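Local atomic coordinates of putative 2,3,4,5-tetrahydropyridine-2-carboxylate N- succinyltransferase (Campylobacter jejuni, PDB entry 2RIJ), a protein that probably catalyses the succinyl-CoA-dependent succinylation of tetrahydrodipicolinate, the first step of the succinylase branch of lysine biosynthesis, and works as a homotrimer. Residues A[32-45]-A[168-182]. Sequence-based numbering, arbitrary orientation. Where two conformers were deposited one is given.
Sequences RLDRGQLNKNKILQ and SNVAWSDDKPIELEY
Pro-177 lies against Leu-44 at the apolar centre, its CG 3.7 Å from Leu-44 CB. The CB of Asp-34 also rests on Pro-177 CG. Leu-44 sends CD2 to Val-170 CG1 and CD1 to the CB of Pro-177. Strands 32-35 and 43-45 pair through a classic beta bulge, Leu-44 and Gln-45 lying across from Asp-34. Gln-45 is extended, its CG anti to the backbone N (chi1 -172°). This carries Gln-45 OE1 to 3.5 Å from Trp-172 CZ3. The amide and ring planes are 64° apart. That OE1 also bonds to His-211.

Gln-37 bends at chi2 (74°), and its amide grips the backbone twice. Gln-37 OE1 accepts a nearly straight hydrogen bond from Glu-179 N (2.9 Å). Gln-37 NE2 donates to a lone pair of Pro-177 O (2.9 Å). Gln-37 CG sits over the Tyr-182 ring face, a CH-pi contact, 4.2 Å from the centroid. Leu-38 packs on Tyr-182 CB. Glu-179 reaches back in turn. Glu-179 OE2 accepts hydrogen bonds from Leu-38 N (2.7 Å) and, on its syn lone pair, from Asn-39 N (2.8 Å).

At the other edge, waters link Asp-34 to Lys-176. Arg-32 makes a salt bridge to Asp-34, and its NE bonds to Lys-191 O of a neighbouring subunit. Lys-176 NZ also bonds to Asn-194 of the same neighbouring subunit.

The contact joins two beta hairpins, 32-45 from the N-terminal domain sheet and 170-178 from the small sheet leading into helix 180-192. Glu-179 is the N-cap residue of that helix, and its carboxylate holds two backbone N-H groups of the 36-42 loop, those of Leu-38 and Asn-39.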
ATOM      1  N   ARG A  32      56.035   2.972  27.936  1.00 23.92           N
ATOM      2  CA  ARG A  32      55.980   3.494  29.285  1.00 21.00           C
ATOM      3  C   ARG A  32      54.672   3.004  29.865  1.00 22.75           C
ATOM      4  O   ARG A  32      53.595   3.179  29.257  1.00 24.80           O
ATOM      5  CB  ARG A  32      56.022   5.025  29.296  1.00 24.31           C
ATOM      6  CG  ARG A  32      56.015   5.619  30.674  1.00 23.24           C
ATOM      7  CD  ARG A  32      55.851   7.171  30.690  1.00 26.03           C
ATOM      8  NE  ARG A  32      54.652   7.588  29.955  1.00 26.84           N
ATOM      9  CZ  ARG A  32      53.402   7.440  30.392  1.00 26.01           C
ATOM     10  NH1 ARG A  32      53.128   6.889  31.550  1.00 24.76           N
ATOM     11  NH2 ARG A  32      52.393   7.834  29.619  1.00 28.73           N
ATOM     12  N   LEU A  33      54.727   2.388  31.045  1.00 22.37           N
ATOM     13  CA  LEU A  33      53.547   1.802  31.661  1.00 22.72           C
ATOM     14  C   LEU A  33      52.949   2.659  32.783  1.00 25.49           C
ATOM     15  O   LEU A  33      53.677   3.276  33.563  1.00 24.53           O
ATOM     16  CB  LEU A  33      53.857   0.429  32.243  1.00 24.14           C
ATOM     17  CG  LEU A  33      54.546  -0.603  31.341  1.00 25.59           C
ATOM     18  CD1 LEU A  33      54.741  -1.899  32.193  1.00 27.67           C
ATOM     19  CD2 LEU A  33      53.834  -0.853  30.046  1.00 23.85           C
ATOM     20  N   ASP A  34      51.619   2.659  32.865  1.00 23.30           N
ATOM     21  CA  ASP A  34      50.906   3.223  33.988  1.00 25.00           C
ATOM     22  C   ASP A  34      50.442   2.044  34.823  1.00 23.33           C
ATOM     23  O   ASP A  34      49.778   1.156  34.308  1.00 23.10           O
ATOM     24  CB  ASP A  34      49.703   4.038  33.526  1.00 26.64           C
ATOM     25  CG  ASP A  34      50.102   5.303  32.757  1.00 30.57           C
ATOM     26  OD1 ASP A  34      50.902   6.114  33.299  1.00 32.64           O
ATOM     27  OD2 ASP A  34      49.615   5.495  31.616  1.00 25.13           O
ATOM     28  N   ARG A  35      50.807   2.026  36.103  1.00 23.06           N
ATOM     29  CA  ARG A  35      50.467   0.929  37.029  1.00 25.94           C
ATOM     30  C   ARG A  35      49.392   1.361  38.023  1.00 25.83           C
ATOM     31  O   ARG A  35      49.172   2.544  38.218  1.00 27.15           O
ATOM     32  CB  ARG A  35      51.713   0.502  37.791  1.00 29.48           C
ATOM     33  CG  ARG A  35      52.793  -0.063  36.850  1.00 29.15           C
ATOM     34  CD  ARG A  35      54.142  -0.156  37.550  1.00 31.58           C
ATOM     35  NE  ARG A  35      55.117  -0.800  36.680  1.00 39.11           N
ATOM     36  CZ  ARG A  35      55.182  -2.112  36.499  1.00 32.98           C
ATOM     37  NH1 ARG A  35      54.314  -2.919  37.115  1.00 35.33           N
ATOM     38  NH2 ARG A  35      56.087  -2.610  35.671  1.00 33.10           N
ATOM     39  N   GLY A  36      48.755   0.393  38.664  1.00 27.58           N
ATOM     40  CA  GLY A  36      47.736   0.645  39.671  1.00 27.83           C
ATOM     41  C   GLY A  36      48.280   1.427  40.852  1.00 28.62           C
ATOM     42  O   GLY A  36      49.412   1.200  41.278  1.00 28.72           O
ATOM     43  N   GLN A  37      47.485   2.386  41.322  1.00 29.98           N
ATOM     44  CA  GLN A  37      47.781   3.189  42.505  1.00 30.37           C
ATOM     45  C   GLN A  37      47.736   2.297  43.766  1.00 33.29           C
ATOM     46  O   GLN A  37      48.409   2.580  44.744  1.00 36.41           O
ATOM     47  CB  GLN A  37      46.742   4.312  42.689  1.00 29.04           C
ATOM     48  CG  GLN A  37      46.716   5.421  41.642  1.00 28.53           C
ATOM     49  CD  GLN A  37      46.108   4.947  40.343  1.00 31.90           C
ATOM     50  OE1 GLN A  37      45.329   3.982  40.343  1.00 23.40           O
ATOM     51  NE2 GLN A  37      46.492   5.575  39.228  1.00 26.89           N
ATOM     52  N   LEU A  38      46.893   1.274  43.759  1.00 33.83           N
ATOM     53  CA  LEU A  38      46.802   0.297  44.843  1.00 34.99           C
ATOM     54  C   LEU A  38      47.540  -0.993  44.467  1.00 37.32           C
ATOM     55  O   LEU A  38      48.365  -1.498  45.224  1.00 38.26           O
ATOM     56  CB  LEU A  38      45.333  -0.025  45.166  1.00 37.53           C
ATOM     57  CG  LEU A  38      44.465   1.028  45.848  1.00 35.51           C
ATOM     58  CD1 LEU A  38      43.141   0.412  46.239  1.00 41.17           C
ATOM     59  CD2 LEU A  38      45.139   1.581  47.048  1.00 45.68           C
ATOM     60  N   ASN A  39      47.249  -1.519  43.287  1.00 35.87           N
ATOM     61  CA  ASN A  39      47.872  -2.740  42.815  1.00 37.94           C
ATOM     62  C   ASN A  39      48.950  -2.403  41.765  1.00 37.59           C
ATOM     63  O   ASN A  39      48.683  -2.305  40.572  1.00 32.65           O
ATOM     64  CB  ASN A  39      46.797  -3.677  42.268  1.00 42.42           C
ATOM     65  CG  ASN A  39      45.611  -3.853  43.241  1.00 57.05           C
ATOM     66  OD1 ASN A  39      44.622  -3.092  43.211  1.00 63.51           O
ATOM     67  ND2 ASN A  39      45.707  -4.867  44.105  1.00 72.50           N
ATOM     68  N   LYS A  40      50.183  -2.230  42.238  1.00 35.62           N
ATOM     69  CA  LYS A  40      51.269  -1.742  41.389  1.00 37.09           C
ATOM     70  C   LYS A  40      51.715  -2.765  40.348  1.00 37.50           C
ATOM     71  O   LYS A  40      52.395  -2.420  39.411  1.00 38.51           O
ATOM     72  CB  LYS A  40      52.454  -1.244  42.234  1.00 37.75           C
ATOM     73  CG  LYS A  40      52.184   0.104  42.943  1.00 42.32           C
ATOM     74  N   ASN A  41      51.281  -4.006  40.461  1.00 37.47           N
ATOM     75  CA  ASN A  41      51.537  -4.962  39.382  1.00 40.37           C
ATOM     76  C   ASN A  41      50.488  -4.964  38.273  1.00 38.45           C
ATOM     77  O   ASN A  41      50.630  -5.675  37.277  1.00 39.74           O
ATOM     78  CB  ASN A  41      51.639  -6.362  39.967  1.00 42.36           C
ATOM     79  CG  ASN A  41      52.747  -6.464  40.991  1.00 51.32           C
ATOM     80  OD1 ASN A  41      53.904  -6.120  40.712  1.00 62.74           O
ATOM     81  ND2 ASN A  41      52.399  -6.917  42.192  1.00 62.73           N
ATOM     82  N   LYS A  42      49.414  -4.214  38.469  1.00 33.70           N
ATOM     83  CA  LYS A  42      48.351  -4.107  37.476  1.00 36.03           C
ATOM     84  C   LYS A  42      48.788  -3.059  36.474  1.00 29.79           C
ATOM     85  O   LYS A  42      49.085  -1.946  36.862  1.00 29.28           O
ATOM     86  CB  LYS A  42      47.064  -3.697  38.182  1.00 35.18           C
ATOM     87  CG  LYS A  42      45.801  -4.068  37.477  1.00 45.90           C
ATOM     88  CD  LYS A  42      44.587  -3.690  38.337  1.00 47.14           C
ATOM     89  CE  LYS A  42      44.312  -4.738  39.421  1.00 61.38           C
ATOM     90  NZ  LYS A  42      43.758  -6.017  38.847  1.00 66.49           N
ATOM     91  N   ILE A  43      48.902  -3.439  35.203  1.00 30.08           N
ATOM     92  CA  ILE A  43      49.226  -2.493  34.130  1.00 28.10           C
ATOM     93  C   ILE A  43      47.882  -1.946  33.613  1.00 27.08           C
ATOM     94  O   ILE A  43      47.051  -2.694  33.073  1.00 28.74           O
ATOM     95  CB  ILE A  43      50.022  -3.153  32.978  1.00 27.04           C
ATOM     96  CG1 ILE A  43      51.280  -3.895  33.510  1.00 29.04           C
ATOM     97  CG2 ILE A  43      50.351  -2.132  31.892  1.00 23.52           C
ATOM     98  CD1 ILE A  43      52.114  -3.138  34.486  1.00 25.34           C
ATOM     99  N   LEU A  44      47.666  -0.652  33.845  1.00 24.16           N
ATOM    100  CA  LEU A  44      46.480   0.050  33.424  1.00 24.26           C
ATOM    101  C   LEU A  44      46.532   0.662  32.028  1.00 24.17           C
ATOM    102  O   LEU A  44      45.471   0.919  31.460  1.00 23.74           O
ATOM    103  CB  LEU A  44      46.128   1.151  34.416  1.00 23.70           C
ATOM    104  CG  LEU A  44      46.150   0.747  35.888  1.00 27.92           C
ATOM    105  CD1 LEU A  44      45.679   1.946  36.657  1.00 23.96           C
ATOM    106  CD2 LEU A  44      45.263  -0.451  36.118  1.00 24.10           C
ATOM    107  N   GLN A  45      47.731   0.903  31.505  1.00 23.78           N
ATOM    108  CA  GLN A  45      47.926   1.474  30.188  1.00 22.37           C
ATOM    109  C   GLN A  45      49.392   1.337  29.785  1.00 24.15           C
ATOM    110  O   GLN A  45      50.292   1.337  30.638  1.00 25.52           O
ATOM    111  CB  GLN A  45      47.549   2.970  30.171  1.00 22.06           C
ATOM    112  CG  GLN A  45      47.545   3.562  28.780  1.00 18.55           C
ATOM    113  CD  GLN A  45      47.022   4.982  28.708  1.00 19.94           C
ATOM    114  OE1 GLN A  45      46.195   5.308  27.830  1.00 22.61           O
ATOM    115  NE2 GLN A  45      47.506   5.847  29.606  1.00 21.37           N
ATOM    116  N   SER A 168      41.768  -3.886  32.582  1.00 26.50           N
ATOM    117  CA  SER A 168      41.040  -3.449  33.765  1.00 27.86           C
ATOM    118  C   SER A 168      40.148  -2.259  33.445  1.00 24.16           C
ATOM    119  O   SER A 168      40.563  -1.329  32.750  1.00 24.40           O
ATOM    120  CB  SER A 168      42.016  -3.028  34.865  1.00 31.66           C
ATOM    121  OG  SER A 168      42.840  -4.092  35.225  1.00 39.52           O
ATOM    122  N   ASN A 169      38.912  -2.318  33.926  1.00 23.40           N
ATOM    123  CA  ASN A 169      38.001  -1.174  33.907  1.00 25.64           C
ATOM    124  C   ASN A 169      38.500  -0.172  34.938  1.00 22.46           C
ATOM    125  O   ASN A 169      38.588  -0.474  36.126  1.00 23.89           O
ATOM    126  CB  ASN A 169      36.556  -1.605  34.222  1.00 23.77           C
ATOM    127  CG  ASN A 169      35.554  -0.487  34.047  1.00 22.31           C
ATOM    128  OD1 ASN A 169      35.710   0.366  33.158  1.00 21.88           O
ATOM    129  ND2 ASN A 169      34.526  -0.454  34.908  1.00 19.32           N
ATOM    130  N   VAL A 170      38.822   1.022  34.468  1.00 21.53           N
ATOM    131  CA  VAL A 170      39.418   2.062  35.322  1.00 21.01           C
ATOM    132  C   VAL A 170      38.740   3.391  35.025  1.00 21.30           C
ATOM    133  O   VAL A 170      38.094   3.556  33.985  1.00 21.66           O
ATOM    134  CB  VAL A 170      40.960   2.172  35.140  1.00 23.92           C
ATOM    135  CG1 VAL A 170      41.671   0.831  35.541  1.00 20.61           C
ATOM    136  CG2 VAL A 170      41.332   2.572  33.702  1.00 19.42           C
ATOM    137  N   ALA A 171      38.914   4.313  35.953  1.00 19.39           N
ATOM    138  CA  ALA A 171      38.574   5.731  35.766  1.00 20.52           C
ATOM    139  C   ALA A 171      39.716   6.391  35.020  1.00 20.51           C
ATOM    140  O   ALA A 171      40.867   5.961  35.138  1.00 23.53           O
ATOM    141  CB  ALA A 171      38.348   6.401  37.112  1.00 21.12           C
ATOM    142  N   TRP A 172      39.387   7.437  34.257  1.00 18.59           N
ATOM    143  CA  TRP A 172      40.353   8.139  33.433  1.00 18.93           C
ATOM    144  C   TRP A 172      40.168   9.605  33.699  1.00 20.75           C
ATOM    145  O   TRP A 172      39.040  10.127  33.669  1.00 22.23           O
ATOM    146  CB  TRP A 172      40.168   7.840  31.954  1.00 19.53           C
ATOM    147  CG  TRP A 172      40.303   6.430  31.585  1.00 19.20           C
ATOM    148  CD1 TRP A 172      39.323   5.494  31.612  1.00 19.60           C
ATOM    149  CD2 TRP A 172      41.472   5.781  31.073  1.00 18.74           C
ATOM    150  NE1 TRP A 172      39.803   4.297  31.168  1.00 23.92           N
ATOM    151  CE2 TRP A 172      41.121   4.432  30.827  1.00 20.18           C
ATOM    152  CE3 TRP A 172      42.784   6.190  30.833  1.00 24.62           C
ATOM    153  CZ2 TRP A 172      42.030   3.494  30.336  1.00 22.81           C
ATOM    154  CZ3 TRP A 172      43.692   5.256  30.307  1.00 25.03           C
ATOM    155  CH2 TRP A 172      43.311   3.919  30.087  1.00 24.53           C
ATOM    156  N   SER A 173      41.263  10.232  34.118  1.00 21.75           N
ATOM    157  CA  SER A 173      41.276  11.654  34.497  1.00 23.50           C
ATOM    158  C   SER A 173      42.378  12.323  33.705  1.00 24.23           C
ATOM    159  O   SER A 173      43.572  12.016  33.877  1.00 23.88           O
ATOM    160  CB  SER A 173      41.565  11.764  36.001  1.00 28.00           C
ATOM    161  OG  SER A 173      41.531  13.120  36.431  1.00 27.85           O
ATOM    162  N   ASP A 174      41.999  13.202  32.795  1.00 26.49           N
ATOM    163  CA  ASP A 174      42.952  13.816  31.868  1.00 29.35           C
ATOM    164  C   ASP A 174      43.885  12.781  31.219  1.00 27.04           C
ATOM    165  O   ASP A 174      45.113  12.942  31.116  1.00 29.10           O
ATOM    166  CB  ASP A 174      43.708  14.949  32.546  1.00 32.13           C
ATOM    167  CG  ASP A 174      42.771  16.112  32.944  1.00 38.46           C
ATOM    168  OD1 ASP A 174      41.733  16.367  32.268  1.00 41.34           O
ATOM    169  OD2 ASP A 174      43.058  16.733  33.968  1.00 46.76           O
ATOM    170  N   ASP A 175      43.213  11.742  30.754  1.00 26.22           N
ATOM    171  CA  ASP A 175      43.765  10.597  30.074  1.00 27.00           C
ATOM    172  C   ASP A 175      44.694   9.739  30.927  1.00 25.76           C
ATOM    173  O   ASP A 175      45.367   8.905  30.380  1.00 23.84           O
ATOM    174  CB  ASP A 175      44.385  11.009  28.691  1.00 25.83           C
ATOM    175  CG  ASP A 175      43.285  11.319  27.586  1.00 32.54           C
ATOM    176  OD1 ASP A 175      42.078  10.879  27.713  1.00 30.35           O
ATOM    177  OD2 ASP A 175      43.638  11.966  26.562  1.00 35.36           O
ATOM    178  N   LYS A 176      44.684   9.910  32.247  1.00 24.82           N
ATOM    179  CA  LYS A 176      45.454   9.077  33.174  1.00 26.13           C
ATOM    180  C   LYS A 176      44.526   8.084  33.886  1.00 22.53           C
ATOM    181  O   LYS A 176      43.515   8.511  34.451  1.00 24.56           O
ATOM    182  CB  LYS A 176      46.115   9.951  34.258  1.00 29.23           C
ATOM    183  CG  LYS A 176      46.927  11.118  33.747  1.00 34.47           C
ATOM    184  CD  LYS A 176      47.990  10.631  32.860  1.00 34.51           C
ATOM    185  CE  LYS A 176      49.167  11.598  32.765  1.00 42.12           C
ATOM    186  NZ  LYS A 176      50.176  10.930  31.874  1.00 43.39           N
ATOM    187  N   PRO A 177      44.872   6.782  33.880  1.00 22.42           N
ATOM    188  CA  PRO A 177      44.040   5.785  34.522  1.00 22.97           C
ATOM    189  C   PRO A 177      44.186   5.777  36.055  1.00 24.49           C
ATOM    190  O   PRO A 177      45.291   5.927  36.605  1.00 22.91           O
ATOM    191  CB  PRO A 177      44.499   4.465  33.876  1.00 26.82           C
ATOM    192  CG  PRO A 177      45.982   4.716  33.541  1.00 23.29           C
ATOM    193  CD  PRO A 177      46.049   6.192  33.216  1.00 23.59           C
ATOM    194  N   ILE A 178      43.061   5.600  36.733  1.00 24.40           N
ATOM    195  CA  ILE A 178      42.996   5.484  38.182  1.00 22.89           C
ATOM    196  C   ILE A 178      42.112   4.295  38.523  1.00 22.99           C
ATOM    197  O   ILE A 178      40.989   4.195  38.047  1.00 22.92           O
ATOM    198  CB  ILE A 178      42.380   6.745  38.808  1.00 23.25           C
ATOM    199  CG1 ILE A 178      43.119   7.992  38.308  1.00 23.17           C
ATOM    200  CG2 ILE A 178      42.320   6.617  40.380  1.00 20.15           C
ATOM    201  CD1 ILE A 178      42.507   9.306  38.763  1.00 26.27           C
ATOM    202  N   GLU A 179      42.620   3.390  39.344  1.00 19.69           N
ATOM    203  CA  GLU A 179      41.832   2.258  39.830  1.00 24.10           C
ATOM    204  C   GLU A 179      40.610   2.745  40.570  1.00 21.88           C
ATOM    205  O   GLU A 179      40.706   3.648  41.384  1.00 24.57           O
ATOM    206  CB  GLU A 179      42.659   1.384  40.775  1.00 24.04           C
ATOM    207  CG  GLU A 179      43.895   0.786  40.169  1.00 24.03           C
ATOM    208  CD  GLU A 179      44.508  -0.283  41.077  1.00 31.59           C
ATOM    209  OE1 GLU A 179      43.980  -1.418  41.090  1.00 40.64           O
ATOM    210  OE2 GLU A 179      45.502   0.028  41.779  1.00 31.67           O
ATOM    211  N   LEU A 180      39.450   2.169  40.264  1.00 22.48           N
ATOM    212  CA  LEU A 180      38.205   2.542  40.918  1.00 24.94           C
ATOM    213  C   LEU A 180      38.326   2.322  42.443  1.00 24.71           C
ATOM    214  O   LEU A 180      37.825   3.119  43.228  1.00 22.90           O
ATOM    215  CB  LEU A 180      37.002   1.765  40.318  1.00 25.09           C
ATOM    216  CG  LEU A 180      36.691   2.145  38.840  1.00 21.77           C
ATOM    217  CD1 LEU A 180      35.726   1.157  38.201  1.00 20.29           C
ATOM    218  CD2 LEU A 180      36.169   3.566  38.741  1.00 19.47           C
ATOM    219  N   GLU A 181      39.007   1.262  42.864  1.00 26.40           N
ATOM    220  CA  GLU A 181      39.114   0.957  44.284  0.50 25.21           C
ATOM    221  C   GLU A 181      39.942   2.020  45.005  1.00 25.12           C
ATOM    222  O   GLU A 181      39.732   2.303  46.183  1.00 24.37           O
ATOM    223  CB  GLU A 181      39.681  -0.446  44.492  0.50 26.84           C
ATOM    224  CG  GLU A 181      39.563  -0.975  45.927  0.50 17.44           C
ATOM    225  CD  GLU A 181      38.154  -0.786  46.566  0.50 28.99           C
ATOM    226  OE1 GLU A 181      37.105  -1.163  45.977  0.50 17.44           O
ATOM    227  OE2 GLU A 181      38.110  -0.255  47.695  0.50 24.92           O
ATOM    228  N   TYR A 182      40.858   2.643  44.281  1.00 24.73           N
ATOM    229  CA  TYR A 182      41.619   3.756  44.830  1.00 25.82           C
ATOM    230  C   TYR A 182      40.701   4.982  45.112  1.00 24.98           C
ATOM    231  O   TYR A 182      40.834   5.664  46.135  1.00 22.63           O
ATOM    232  CB  TYR A 182      42.781   4.131  43.893  1.00 27.89           C
ATOM    233  CG  TYR A 182      43.508   5.348  44.372  1.00 27.29           C
ATOM    234  CD1 TYR A 182      44.529   5.242  45.309  1.00 29.36           C
ATOM    235  CD2 TYR A 182      43.118   6.613  43.951  1.00 27.55           C
ATOM    236  CE1 TYR A 182      45.194   6.350  45.759  1.00 30.15           C
ATOM    237  CE2 TYR A 182      43.757   7.726  44.410  1.00 31.62           C
ATOM    238  CZ  TYR A 182      44.807   7.585  45.302  1.00 33.17           C
ATOM    239  OH  TYR A 182      45.428   8.702  45.759  1.00 41.90           O
TER
HETATM  240  O   HOH W   1      49.839   8.121  30.822  1.00 25.72           O
HETATM  241  O   HOH W   2      50.644   8.906  33.849  1.00 41.94           O
HETATM  242  O   HOH W   3      44.424  -2.742  31.832  1.00 32.80           O
HETATM  243  O   HOH W   4      43.142  -0.617  31.945  1.00 37.58           O
HETATM  244  O   HOH W   5      44.710   7.647  28.010  1.00 22.38           O
HETATM  245  O   HOH W   6      47.701   8.716  29.245  1.00 30.33           O